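Local structure of insulinase family protease (Yersinia pestis, 3GO9) at residues 106-111 against 159-164; 54-59 against 114-119; 71-76 against 150-155; 110-115 against 245-250. The protein is predicted to be a peptidase of the zinc-dependent insulinase (M16) family, although its substrate and its activity remain to be established. One frame throughout, in Å; residues are numbered along the deposited sequence.

Contact 1: residues 106-111 against 159-164. With ZN (zinc ion), chain C.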
loop_
_atom_site.group_PDB
_atom_site.type_symbol
_atom_site.label_atom_id
_atom_site.label_comp_id
_atom_site.label_asym_id
_atom_site.label_seq_id
_atom_site.Cartn_x
_atom_site.Cartn_y
_atom_site.Cartn_z
ATOM N N PRO A 106 6.359 1.285 -15.571
ATOM C CA PRO A 106 7.658 0.600 -15.452
ATOM C C PRO A 106 8.365 0.840 -14.146
ATOM O O PRO A 106 9.043 -0.042 -13.620
ATOM C CB PRO A 106 8.463 1.150 -16.628
ATOM C CG PRO A 106 7.464 1.551 -17.601
ATOM C CD PRO A 106 6.305 2.101 -16.791
ATOM N N ALA A 107 8.219 2.035 -13.626
ATOM C CA ALA A 107 8.728 2.328 -12.291
ATOM C C ALA A 107 7.858 3.346 -11.598
ATOM O O ALA A 107 7.189 4.164 -12.228
ATOM C CB ALA A 107 10.149 2.852 -12.348
ATOM N N ILE A 108 7.851 3.216 -10.286
ATOM C CA ILE A 108 7.195 4.103 -9.362
ATOM C C ILE A 108 8.232 4.550 -8.389
ATOM O O ILE A 108 8.939 3.701 -7.803
ATOM C CB ILE A 108 6.073 3.348 -8.561
ATOM C CG1 ILE A 108 4.978 2.864 -9.501
ATOM C CG2 ILE A 108 5.517 4.241 -7.408
ATOM C CD1 ILE A 108 4.052 1.842 -8.881
ATOM N N THR A 109 8.386 5.856 -8.201
ATOM C CA THR A 109 9.329 6.331 -7.198
ATOM C C THR A 109 8.631 7.086 -6.083
ATOM O O THR A 109 7.547 7.650 -6.275
ATOM C CB THR A 109 10.427 7.203 -7.794
ATOM O OG1 THR A 109 9.939 8.483 -8.105
ATOM C CG2 THR A 109 11.036 6.548 -9.049
ATOM N N SER A 110 9.219 7.074 -4.903
ATOM C CA SER A 110 8.542 7.611 -3.757
ATOM C C SER A 110 9.580 8.221 -2.817
ATOM O O SER A 110 10.702 8.526 -3.236
ATOM C CB SER A 110 7.693 6.476 -3.125
ATOM O OG SER A 110 6.878 6.936 -2.059
ATOM N N TYR A 111 9.189 8.468 -1.575
ATOM C CA TYR A 111 10.063 9.071 -0.597
ATOM C C TYR A 111 11.202 8.165 -0.201
ATOM O O TYR A 111 12.304 8.593 -0.022
ATOM C CB TYR A 111 9.180 9.427 0.633
ATOM C CG TYR A 111 8.187 10.470 0.338
ATOM C CD1 TYR A 111 8.565 11.827 0.293
ATOM C CD2 TYR A 111 6.862 10.170 0.018
ATOM C CE1 TYR A 111 7.617 12.811 -0.057
ATOM C CE2 TYR A 111 5.945 11.148 -0.293
ATOM C CZ TYR A 111 6.321 12.475 -0.319
ATOM O OH TYR A 111 5.389 13.458 -0.659
ATOM N N PRO A 159 6.837 8.374 -18.085
ATOM C CA PRO A 159 6.399 7.025 -17.772
ATOM C C PRO A 159 6.609 6.636 -16.320
ATOM O O PRO A 159 6.180 5.569 -15.917
ATOM C CB PRO A 159 7.273 6.163 -18.686
ATOM C CG PRO A 159 8.525 6.900 -18.781
ATOM C CD PRO A 159 8.144 8.398 -18.741
ATOM N N ILE A 160 7.254 7.482 -15.525
ATOM C CA ILE A 160 7.580 7.149 -14.138
ATOM C C ILE A 160 6.554 7.754 -13.164
ATOM O O ILE A 160 6.338 8.978 -13.144
ATOM C CB ILE A 160 9.007 7.661 -13.771
ATOM C CG1 ILE A 160 10.022 7.219 -14.847
ATOM C CG2 ILE A 160 9.459 7.122 -12.360
ATOM C CD1 ILE A 160 10.027 5.704 -15.198
ATOM N N ALA A 161 5.908 6.908 -12.400
ATOM C CA ALA A 161 4.875 7.325 -11.487
ATOM C C ALA A 161 5.447 7.636 -10.143
ATOM O O ALA A 161 6.632 7.351 -9.855
ATOM C CB ALA A 161 3.811 6.222 -11.344
ATOM N N THR A 162 4.606 8.204 -9.302
ATOM C CA THR A 162 4.986 8.388 -7.914
ATOM C C THR A 162 4.089 7.593 -6.971
ATOM O O THR A 162 3.017 7.136 -7.347
ATOM C CB THR A 162 4.871 9.882 -7.518
ATOM O OG1 THR A 162 3.540 10.360 -7.762
ATOM C CG2 THR A 162 5.841 10.749 -8.331
ATOM N N PHE A 163 4.557 7.379 -5.755
ATOM C CA PHE A 163 3.678 6.962 -4.656
ATOM C C PHE A 163 3.804 7.967 -3.516
ATOM O O PHE A 163 4.928 8.234 -3.077
ATOM C CB PHE A 163 4.014 5.597 -4.119
ATOM C CG PHE A 163 3.118 5.215 -2.990
ATOM C CD1 PHE A 163 1.802 4.832 -3.269
ATOM C CD2 PHE A 163 3.514 5.398 -1.667
ATOM C CE1 PHE A 163 0.932 4.560 -2.231
ATOM C CE2 PHE A 163 2.638 5.126 -0.611
ATOM C CZ PHE A 163 1.340 4.699 -0.915
ATOM N N PRO A 164 2.676 8.522 -3.013
ATOM C CA PRO A 164 1.325 8.442 -3.541
ATOM C C PRO A 164 1.265 8.866 -5.006
ATOM O O PRO A 164 2.123 9.605 -5.543
ATOM C CB PRO A 164 0.521 9.410 -2.621
ATOM C CG PRO A 164 1.249 9.330 -1.327
ATOM C CD PRO A 164 2.707 9.313 -1.780
HETATM ZN ZN ZN C . 7.011 11.249 -13.048
HETATM O O HOH W 1 7.730 12.683 -13.381
HETATM O O HOH W 2 5.569 11.506 -11.849
#

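Contact 2: residues 54-59 against 114-119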
loop_
_atom_site.group_PDB
_atom_site.type_symbol
_atom_site.label_atom_id
_atom_site.label_comp_id
_atom_site.label_asym_id
_atom_site.label_seq_id
_atom_site.Cartn_x
_atom_site.Cartn_y
_atom_site.Cartn_z
ATOM N N LEU A 54 11.293 -5.205 -8.570
ATOM C CA LEU A 54 12.555 -4.913 -7.928
ATOM C C LEU A 54 12.314 -3.689 -7.117
ATOM O O LEU A 54 12.024 -2.614 -7.676
ATOM C CB LEU A 54 13.699 -4.690 -8.940
ATOM C CG LEU A 54 15.064 -4.304 -8.326
ATOM C CD1 LEU A 54 15.690 -5.533 -7.586
ATOM C CD2 LEU A 54 15.998 -3.829 -9.443
ATOM N N ILE A 55 12.422 -3.835 -5.800
ATOM C CA ILE A 55 12.394 -2.663 -4.906
ATOM C C ILE A 55 13.803 -2.270 -4.550
ATOM O O ILE A 55 14.642 -3.100 -4.137
ATOM C CB ILE A 55 11.578 -2.903 -3.580
ATOM C CG1 ILE A 55 10.128 -3.143 -3.863
ATOM C CG2 ILE A 55 11.708 -1.620 -2.642
ATOM C CD1 ILE A 55 9.323 -3.579 -2.579
ATOM N N VAL A 56 14.081 -0.993 -4.750
ATOM C CA VAL A 56 15.375 -0.384 -4.350
ATOM C C VAL A 56 14.995 0.627 -3.265
ATOM O O VAL A 56 14.142 1.490 -3.496
ATOM C CB VAL A 56 16.073 0.340 -5.534
ATOM C CG1 VAL A 56 17.430 0.933 -5.086
ATOM C CG2 VAL A 56 16.279 -0.619 -6.775
ATOM N N ASN A 57 15.625 0.535 -2.094
ATOM C CA ASN A 57 15.304 1.424 -0.979
ATOM C C ASN A 57 15.984 2.787 -1.141
ATOM O O ASN A 57 16.816 3.192 -0.291
ATOM C CB ASN A 57 15.722 0.776 0.334
ATOM C CG ASN A 57 14.980 -0.474 0.634
ATOM O OD1 ASN A 57 13.757 -0.596 0.340
ATOM N ND2 ASN A 57 15.672 -1.397 1.269
ATOM N N THR A 58 15.682 3.456 -2.248
ATOM C CA THR A 58 16.198 4.771 -2.591
ATOM C C THR A 58 15.041 5.568 -3.155
ATOM O O THR A 58 14.401 5.153 -4.117
ATOM C CB THR A 58 17.247 4.624 -3.700
ATOM O OG1 THR A 58 18.313 3.836 -3.173
ATOM C CG2 THR A 58 17.809 5.959 -4.205
ATOM N N GLY A 59 14.778 6.697 -2.541
ATOM C CA GLY A 59 13.740 7.637 -3.022
ATOM C C GLY A 59 14.212 9.049 -2.814
ATOM O O GLY A 59 15.425 9.301 -2.621
ATOM N N THR A 114 12.099 3.061 -4.697
ATOM C CA THR A 114 11.770 2.967 -6.131
ATOM C C THR A 114 11.364 1.532 -6.428
ATOM O O THR A 114 12.054 0.581 -6.025
ATOM C CB THR A 114 13.017 3.308 -6.931
ATOM O OG1 THR A 114 13.362 4.667 -6.631
ATOM C CG2 THR A 114 12.823 3.235 -8.445
ATOM N N LEU A 115 10.309 1.350 -7.202
ATOM C CA LEU A 115 9.771 0.027 -7.504
ATOM C C LEU A 115 9.738 -0.122 -9.013
ATOM O O LEU A 115 9.005 0.648 -9.695
ATOM C CB LEU A 115 8.345 -0.102 -6.958
ATOM C CG LEU A 115 7.561 -1.365 -7.373
ATOM C CD1 LEU A 115 8.218 -2.552 -6.737
ATOM C CD2 LEU A 115 6.084 -1.307 -6.952
ATOM N N TYR A 116 10.507 -1.109 -9.537
ATOM C CA TYR A 116 10.484 -1.486 -10.951
ATOM C C TYR A 116 9.551 -2.674 -11.132
ATOM O O TYR A 116 9.599 -3.615 -10.354
ATOM C CB TYR A 116 11.883 -1.881 -11.439
ATOM C CG TYR A 116 12.862 -0.714 -11.438
ATOM C CD1 TYR A 116 12.933 0.125 -12.482
ATOM C CD2 TYR A 116 13.664 -0.435 -10.319
ATOM C CE1 TYR A 116 13.858 1.148 -12.518
ATOM C CE2 TYR A 116 14.532 0.673 -10.316
ATOM C CZ TYR A 116 14.631 1.430 -11.431
ATOM O OH TYR A 116 15.434 2.566 -11.529
ATOM N N SER A 117 8.739 -2.661 -12.202
ATOM C CA SER A 117 7.729 -3.691 -12.384
ATOM C C SER A 117 7.716 -4.193 -13.815
ATOM O O SER A 117 7.571 -3.395 -14.755
ATOM C CB SER A 117 6.323 -3.195 -12.034
ATOM O OG SER A 117 6.187 -2.697 -10.688
ATOM N N LEU A 118 7.773 -5.509 -13.963
ATOM C CA LEU A 118 7.578 -6.199 -15.239
ATOM C C LEU A 118 6.547 -7.331 -15.071
ATOM O O LEU A 118 6.476 -7.998 -14.024
ATOM C CB LEU A 118 8.886 -6.757 -15.781
ATOM C CG LEU A 118 9.765 -5.732 -16.492
ATOM C CD1 LEU A 118 11.245 -6.068 -16.503
ATOM C CD2 LEU A 118 9.287 -5.637 -17.950
ATOM N N SER A 119 5.748 -7.570 -16.104
ATOM C CA SER A 119 4.725 -8.601 -16.123
ATOM C C SER A 119 4.894 -9.297 -17.465
ATOM O O SER A 119 4.687 -8.639 -18.506
ATOM C CB SER A 119 3.320 -7.951 -16.085
ATOM O OG SER A 119 2.285 -8.922 -16.327
#

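Contact 3: residues 71-76 against 150-155. With ZN (zinc ion), chain C.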
loop_
_atom_site.group_PDB
_atom_site.type_symbol
_atom_site.label_atom_id
_atom_site.label_comp_id
_atom_site.label_asym_id
_atom_site.label_seq_id
_atom_site.Cartn_x
_atom_site.Cartn_y
_atom_site.Cartn_z
ATOM N N ALA A 71 16.260 10.696 -8.035
ATOM C CA ALA A 71 15.755 9.312 -7.899
ATOM C C ALA A 71 14.639 9.054 -8.897
ATOM O O ALA A 71 14.429 7.917 -9.370
ATOM C CB ALA A 71 15.227 9.092 -6.493
ATOM N N HIS A 72 13.857 10.080 -9.185
ATOM C CA HIS A 72 12.750 9.919 -10.172
ATOM C C HIS A 72 13.268 9.853 -11.613
ATOM O O HIS A 72 12.590 9.270 -12.490
ATOM C CB HIS A 72 11.747 11.045 -9.971
ATOM C CG HIS A 72 10.467 10.864 -10.716
ATOM N ND1 HIS A 72 9.489 9.999 -10.272
ATOM C CD2 HIS A 72 9.959 11.511 -11.784
ATOM C CE1 HIS A 72 8.446 10.089 -11.084
ATOM N NE2 HIS A 72 8.731 10.963 -12.024
ATOM N N LEU A 73 14.397 10.473 -11.888
ATOM C CA LEU A 73 14.986 10.505 -13.239
ATOM C C LEU A 73 15.645 9.185 -13.629
ATOM O O LEU A 73 15.541 8.717 -14.763
ATOM C CB LEU A 73 15.995 11.651 -13.405
ATOM C CG LEU A 73 16.705 11.793 -14.744
ATOM C CD1 LEU A 73 15.738 11.896 -15.861
ATOM C CD2 LEU A 73 17.648 12.980 -14.737
ATOM N N LEU A 74 16.327 8.552 -12.664
ATOM C CA LEU A 74 17.114 7.348 -12.956
ATOM C C LEU A 74 16.299 6.306 -13.710
ATOM O O LEU A 74 16.773 5.795 -14.701
ATOM C CB LEU A 74 17.755 6.766 -11.686
ATOM C CG LEU A 74 18.811 7.584 -10.943
ATOM C CD1 LEU A 74 19.200 6.924 -9.592
ATOM C CD2 LEU A 74 20.019 7.800 -11.859
ATOM N N PRO A 75 15.081 5.959 -13.249
ATOM C CA PRO A 75 14.405 4.918 -13.993
ATOM C C PRO A 75 14.016 5.302 -15.401
ATOM O O PRO A 75 13.906 4.400 -16.262
ATOM C CB PRO A 75 13.157 4.617 -13.141
ATOM C CG PRO A 75 13.112 5.625 -12.131
ATOM C CD PRO A 75 14.366 6.304 -12.008
ATOM N N ARG A 76 13.822 6.601 -15.673
ATOM C CA ARG A 76 13.514 6.995 -17.036
ATOM C C ARG A 76 14.723 6.699 -17.969
ATOM O O ARG A 76 14.577 6.342 -19.146
ATOM C CB ARG A 76 13.157 8.479 -17.078
ATOM C CG ARG A 76 12.429 8.811 -18.385
ATOM C CD ARG A 76 12.123 10.286 -18.474
ATOM N NE ARG A 76 11.159 10.784 -17.495
ATOM C CZ ARG A 76 10.582 11.976 -17.618
ATOM N NH1 ARG A 76 10.886 12.758 -18.652
ATOM N NH2 ARG A 76 9.723 12.424 -16.698
ATOM N N ASN A 150 19.744 13.846 -21.807
ATOM C CA ASN A 150 19.090 14.716 -22.773
ATOM C C ASN A 150 17.864 14.037 -23.365
ATOM O O ASN A 150 16.795 14.622 -23.395
ATOM C CB ASN A 150 20.108 15.103 -23.853
ATOM C CG ASN A 150 19.593 16.163 -24.801
ATOM O OD1 ASN A 150 19.051 17.195 -24.394
ATOM N ND2 ASN A 150 19.804 15.920 -26.108
ATOM N N ALA A 151 17.991 12.761 -23.744
ATOM C CA ALA A 151 16.864 12.046 -24.325
ATOM C C ALA A 151 15.702 11.933 -23.335
ATOM O O ALA A 151 14.549 12.160 -23.684
ATOM C CB ALA A 151 17.314 10.690 -24.815
ATOM N N ALA A 152 16.014 11.605 -22.091
ATOM C CA ALA A 152 15.011 11.470 -21.053
ATOM C C ALA A 152 14.246 12.777 -20.792
ATOM O O ALA A 152 13.036 12.775 -20.542
ATOM C CB ALA A 152 15.697 10.934 -19.715
ATOM N N LEU A 153 14.943 13.888 -20.851
ATOM C CA LEU A 153 14.337 15.176 -20.542
ATOM C C LEU A 153 13.481 15.668 -21.699
ATOM O O LEU A 153 12.685 16.584 -21.524
ATOM C CB LEU A 153 15.441 16.194 -20.228
ATOM C CG LEU A 153 16.114 15.842 -18.900
ATOM C CD1 LEU A 153 17.278 16.755 -18.602
ATOM C CD2 LEU A 153 15.139 15.875 -17.741
ATOM N N ASN A 154 13.670 15.072 -22.877
ATOM C CA ASN A 154 12.917 15.462 -24.074
ATOM C C ASN A 154 11.776 14.482 -24.443
ATOM O O ASN A 154 11.230 14.570 -25.525
ATOM C CB ASN A 154 13.883 15.656 -25.232
ATOM C CG ASN A 154 14.630 16.957 -25.122
ATOM O OD1 ASN A 154 14.055 17.997 -25.387
ATOM N ND2 ASN A 154 15.884 16.921 -24.659
ATOM N N THR A 155 11.389 13.569 -23.543
ATOM C CA THR A 155 10.208 12.701 -23.813
ATOM C C THR A 155 8.863 13.446 -23.711
ATOM O O THR A 155 8.674 14.330 -22.875
ATOM C CB THR A 155 10.198 11.416 -22.916
ATOM O OG1 THR A 155 9.978 11.763 -21.522
ATOM C CG2 THR A 155 11.541 10.654 -23.040
HETATM ZN ZN ZN C . 7.011 11.249 -13.048
HETATM O O HOH W 3 8.748 14.493 -20.161
HETATM O O HOH W 1 7.730 12.683 -13.381
HETATM O O HOH W 2 5.569 11.506 -11.849
#

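Contact 4: residues 110-115 against 245-250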
loop_
_atom_site.group_PDB
_atom_site.type_symbol
_atom_site.label_atom_id
_atom_site.label_comp_id
_atom_site.label_asym_id
_atom_site.label_seq_id
_atom_site.Cartn_x
_atom_site.Cartn_y
_atom_site.Cartn_z
ATOM N N SER A 110 9.219 7.074 -4.903
ATOM C CA SER A 110 8.542 7.611 -3.757
ATOM C C SER A 110 9.580 8.221 -2.817
ATOM O O SER A 110 10.702 8.526 -3.236
ATOM C CB SER A 110 7.693 6.476 -3.125
ATOM O OG SER A 110 6.878 6.936 -2.059
ATOM N N TYR A 111 9.189 8.468 -1.575
ATOM C CA TYR A 111 10.063 9.071 -0.597
ATOM C C TYR A 111 11.202 8.165 -0.201
ATOM O O TYR A 111 12.304 8.593 -0.022
ATOM C CB TYR A 111 9.180 9.427 0.633
ATOM C CG TYR A 111 8.187 10.470 0.338
ATOM C CD1 TYR A 111 8.565 11.827 0.293
ATOM C CD2 TYR A 111 6.862 10.170 0.018
ATOM C CE1 TYR A 111 7.617 12.811 -0.057
ATOM C CE2 TYR A 111 5.945 11.148 -0.293
ATOM C CZ TYR A 111 6.321 12.475 -0.319
ATOM O OH TYR A 111 5.389 13.458 -0.659
ATOM N N ASP A 112 10.904 6.866 -0.020
ATOM C CA ASP A 112 11.875 5.922 0.513
ATOM C C ASP A 112 12.071 4.664 -0.292
ATOM O O ASP A 112 12.797 3.780 0.142
ATOM C CB ASP A 112 11.615 5.576 1.997
ATOM C CG ASP A 112 10.359 4.827 2.254
ATOM O OD1 ASP A 112 9.653 4.493 1.291
ATOM O OD2 ASP A 112 10.062 4.619 3.474
ATOM N N PHE A 113 11.512 4.639 -1.492
ATOM C CA PHE A 113 11.711 3.528 -2.395
ATOM C C PHE A 113 11.524 3.908 -3.844
ATOM O O PHE A 113 10.879 4.900 -4.185
ATOM C CB PHE A 113 10.804 2.309 -2.049
ATOM C CG PHE A 113 9.376 2.501 -2.384
ATOM C CD1 PHE A 113 8.865 2.137 -3.641
ATOM C CD2 PHE A 113 8.488 3.055 -1.437
ATOM C CE1 PHE A 113 7.524 2.303 -3.937
ATOM C CE2 PHE A 113 7.138 3.278 -1.773
ATOM C CZ PHE A 113 6.659 2.872 -2.967
ATOM N N THR A 114 12.099 3.061 -4.697
ATOM C CA THR A 114 11.770 2.967 -6.131
ATOM C C THR A 114 11.364 1.532 -6.428
ATOM O O THR A 114 12.054 0.581 -6.025
ATOM C CB THR A 114 13.017 3.308 -6.931
ATOM O OG1 THR A 114 13.362 4.667 -6.631
ATOM C CG2 THR A 114 12.823 3.235 -8.445
ATOM N N LEU A 115 10.309 1.350 -7.202
ATOM C CA LEU A 115 9.771 0.027 -7.504
ATOM C C LEU A 115 9.738 -0.122 -9.013
ATOM O O LEU A 115 9.005 0.648 -9.695
ATOM C CB LEU A 115 8.345 -0.102 -6.958
ATOM C CG LEU A 115 7.561 -1.365 -7.373
ATOM C CD1 LEU A 115 8.218 -2.552 -6.737
ATOM C CD2 LEU A 115 6.084 -1.307 -6.952
ATOM N N ALA A 245 16.589 5.161 4.587
ATOM C CA ALA A 245 15.517 6.072 4.935
ATOM C C ALA A 245 14.166 5.387 5.028
ATOM O O ALA A 245 13.820 4.512 4.195
ATOM C CB ALA A 245 15.445 7.177 3.908
ATOM N N VAL A 246 13.395 5.797 6.050
ATOM C CA VAL A 246 12.039 5.369 6.229
ATOM C C VAL A 246 11.150 6.623 6.285
ATOM O O VAL A 246 11.421 7.642 6.988
ATOM C CB VAL A 246 11.885 4.482 7.516
ATOM C CG1 VAL A 246 10.427 4.165 7.789
ATOM C CG2 VAL A 246 12.679 3.184 7.350
ATOM N N ALA A 247 10.135 6.609 5.457
ATOM C CA ALA A 247 9.262 7.758 5.379
ATOM C C ALA A 247 8.265 7.599 6.557
ATOM O O ALA A 247 7.602 6.570 6.665
ATOM C CB ALA A 247 8.537 7.769 4.087
ATOM N N THR A 248 8.164 8.649 7.373
ATOM C CA THR A 248 7.207 8.738 8.510
ATOM C C THR A 248 6.393 10.080 8.552
ATOM O O THR A 248 6.918 11.195 8.368
ATOM C CB THR A 248 7.961 8.681 9.824
ATOM O OG1 THR A 248 8.805 9.824 9.930
ATOM C CG2 THR A 248 8.782 7.372 9.884
ATOM N N LEU A 249 5.106 9.931 8.844
ATOM C CA LEU A 249 4.190 11.101 8.950
ATOM C C LEU A 249 4.015 11.551 10.395
ATOM O O LEU A 249 4.133 10.733 11.299
ATOM C CB LEU A 249 2.854 10.707 8.403
ATOM C CG LEU A 249 2.698 10.520 6.908
ATOM C CD1 LEU A 249 1.353 9.901 6.577
ATOM C CD2 LEU A 249 2.856 11.895 6.243
ATOM N N ALA A 250 3.762 12.838 10.634
ATOM C CA ALA A 250 3.339 13.297 11.969
ATOM C C ALA A 250 1.885 12.844 12.212
ATOM O O ALA A 250 1.131 12.479 11.259
ATOM C CB ALA A 250 3.419 14.764 12.055
HETATM O O HOH W 4 14.921 4.605 1.724
#

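Contact 1: residues 106-111 against 159-164
With CG turned away from its own amide (chi1 179°), Phe163 presents the edge of its ring to Ser110, whose OG is likewise swung opposite the backbone N (chi1 -174°) and donates to Phe163 O. The two residues prolong a parallel pairing between strands 107-109 and 160-162 at one border of the M16 beta sheet, an example of how an edge strand can double as a metal-binding element. The hydroxyl approaches 35° above the carbonyl plane, yet the bond is short, at 2.6 Å from Ser110 OG to Phe163 O; the same OG lies 3.7 Å from Phe163 CD2. Backbone bonds run from Ala161 N to Ala107 O (3.0 Å), from Thr109 N to Ala161 O (2.8 Å) and from Phe163 N to Thr109 O (3.0 Å). Ile108 and Ala161 share one face, where CG1 of the isoleucine meets Ala161 CB at 4.0 Å, while its CG2 branch lies against the start of Phe163. On the other face Thr109 CG2 touches Ile160 CG2 at 3.7 Å, and the Thr109 hydroxyl is bonded to His72 ND1, a second-shell link that would fix the rotation of that metal-binding imidazole. Asp158 and His72 share the zinc ion with the edge strand, whose own contribution is a main-chain atom: Ile160 O, 2.4 Å from the metal.

Contact 2: residues 54-59 against 114-119
Tyr116 lies beside Leu54 in an antiparallel hydrogen-bonded pair, and its side chain can be traced as it passes from one partner to the next. CB starts 4.2 Å from Leu54 CB. CD2 then passes at the ring edge 3.8 Å from Leu54 O, the carbonyl that also accepts the Tyr116 amide. Further out, CE2 meets the CG2 branch of Val56 at 4.2 Å, again near the ring plane, and the hydroxyl ends on the hydroxyl of Tyr207. The tyrosine is thus gripped at its phenol end while its flank runs along strand 50-56.

Four backbone bonds hold the ladder, two at Leu54 and Tyr116 and two at Val56 and Thr114; the bond from Val56 N to Thr114 O is 2.9 Å and almost straight. Between them, Ile55 and Leu115 form the non-hydrogen-bonded pair, with Ile55 CG1 tight against Leu115 CD1 at 3.5 Å on the opposite face. Past strand 50-56 the chain makes an inverse gamma turn centred on Asn57. Thr114 holds the returning chain: its OG1, set beside its own backbone N (chi1 -63°), donates to Thr58 O at 2.8 Å, nearly along the C=O axis.

Both strands are interior to the sheet, flanked by strands 212-218 and 107-109. Helix 125-140 packs on the face of Leu54 and Tyr116 through Leu135, whereas helix 388-401 reaches Ile55 and Leu115 through Leu396.

Contact 3: residues 71-76 against 150-155
The zinc-binding helix 70-80 of the M16 fold meets the end of helix 146-153 here, chiefly through Arg76 and Ala152. Family members typically carry the inverted motif His-x-x-Glu-His on this helix; the corresponding run in this protein reads His-Leu-Leu-Pro-Arg, so Pro75 and Arg76 probably stand where the glutamate and second histidine would be. His72 keeps the metal role, with NE2 2.0 Å from the zinc ion. The helix is kinked at Pro75, and the amide of Arg76 makes no more than a weak bond back to Leu73 O.

Arg76 carries the contact. Its aliphatic part lies over the alanine, CD being 3.8 Å from Ala152 CB; a bend at the third torsion (chi3 -66°) then brings the guanidinium round to the carbonyl. Ala152 O is met at the guanidinium edge by NH1, at 2.9 Å with an N-H...O angle of 151°. A positive group at this carbonyl, in the last turn of helix 146-153, is placed where the helix dipole would welcome it. The other terminal nitrogen, NH2, forms a salt bridge with OD1 of Asp158, whose OD2 binds the same zinc ion as His72. Arg76 thereby ties a metal ligand to the neighbouring helix, and its charge may temper that of the carboxylate.

Beside the arginine, Leu73 CD1 rests on Ala152 CB at 4.0 Å. A water molecule links the same NH1 to the chain just past the helix, donating to Thr155 O at 2.7 Å and taking a weak bond from Arg76 NH1 at 3.1 Å.

Contact 4: residues 110-115 against 245-250
Asp112 and Ala245 mark the nearest approach of two irregular backbones, their CA atoms 5.7 Å apart, one in the tight turn between strands 107-109 and 114-120 and the other in an extended linker. The turn is closed by its own bond from Ser110 N to Phe113 O, with Tyr111 and Asp112 at its tip. Asp112 holds CG between its backbone N and carbonyl carbon (chi1 66°), and the carboxylate thus leans over the linker. OD2 accepts the amide of Ala247 at 2.8 Å; the bond is fairly straight at the hydrogen (161°), although the nitrogen stands 40° above the carboxylate plane. Lower on the same side chain, Asp112 CB lies 3.3 Å from Ala245 O. The methyl of Ala247 fits between the two turn residues, 3.6 Å from Asp112 OD2 and 3.9 Å from Tyr111 CB. A water molecule sits 2.8 Å from Asp112 O and 2.7 Å from Ala245 O. The Ala247 side chain also touches Tyr325. The arrangement is that of a beta-hairpin turn clasping the connection between the two sheets of an M16 protein: the linker runs from helix 222-233, which follows the last strand of the seven-stranded sheet, toward strand 257-261 of the second.

Overall arrangement
Contacts 1 and 2 lie in the half of the seven-stranded sheet that ends at strand 160-162, and contacts 3 and 4 adjoin it. Contacts 1 and 2 have centres about 9 Å apart and are joined directly, since strand 107-109 lies beside strand 114-120; together they give the order 50-56, 114-120, 107-109, 160-162. Contact 4 starts from the turn between the middle two, about 12 Å from contact 1, and reaches the linker to the second sheet. Contact 3, about 13 Å from contact 1, shares its zinc ion. Along the chain the segments of contacts 1, 2 and 3 alternate, so hairpin, edge strand and helix 70-80 interlock, and the zinc site depends on parts distant in sequence.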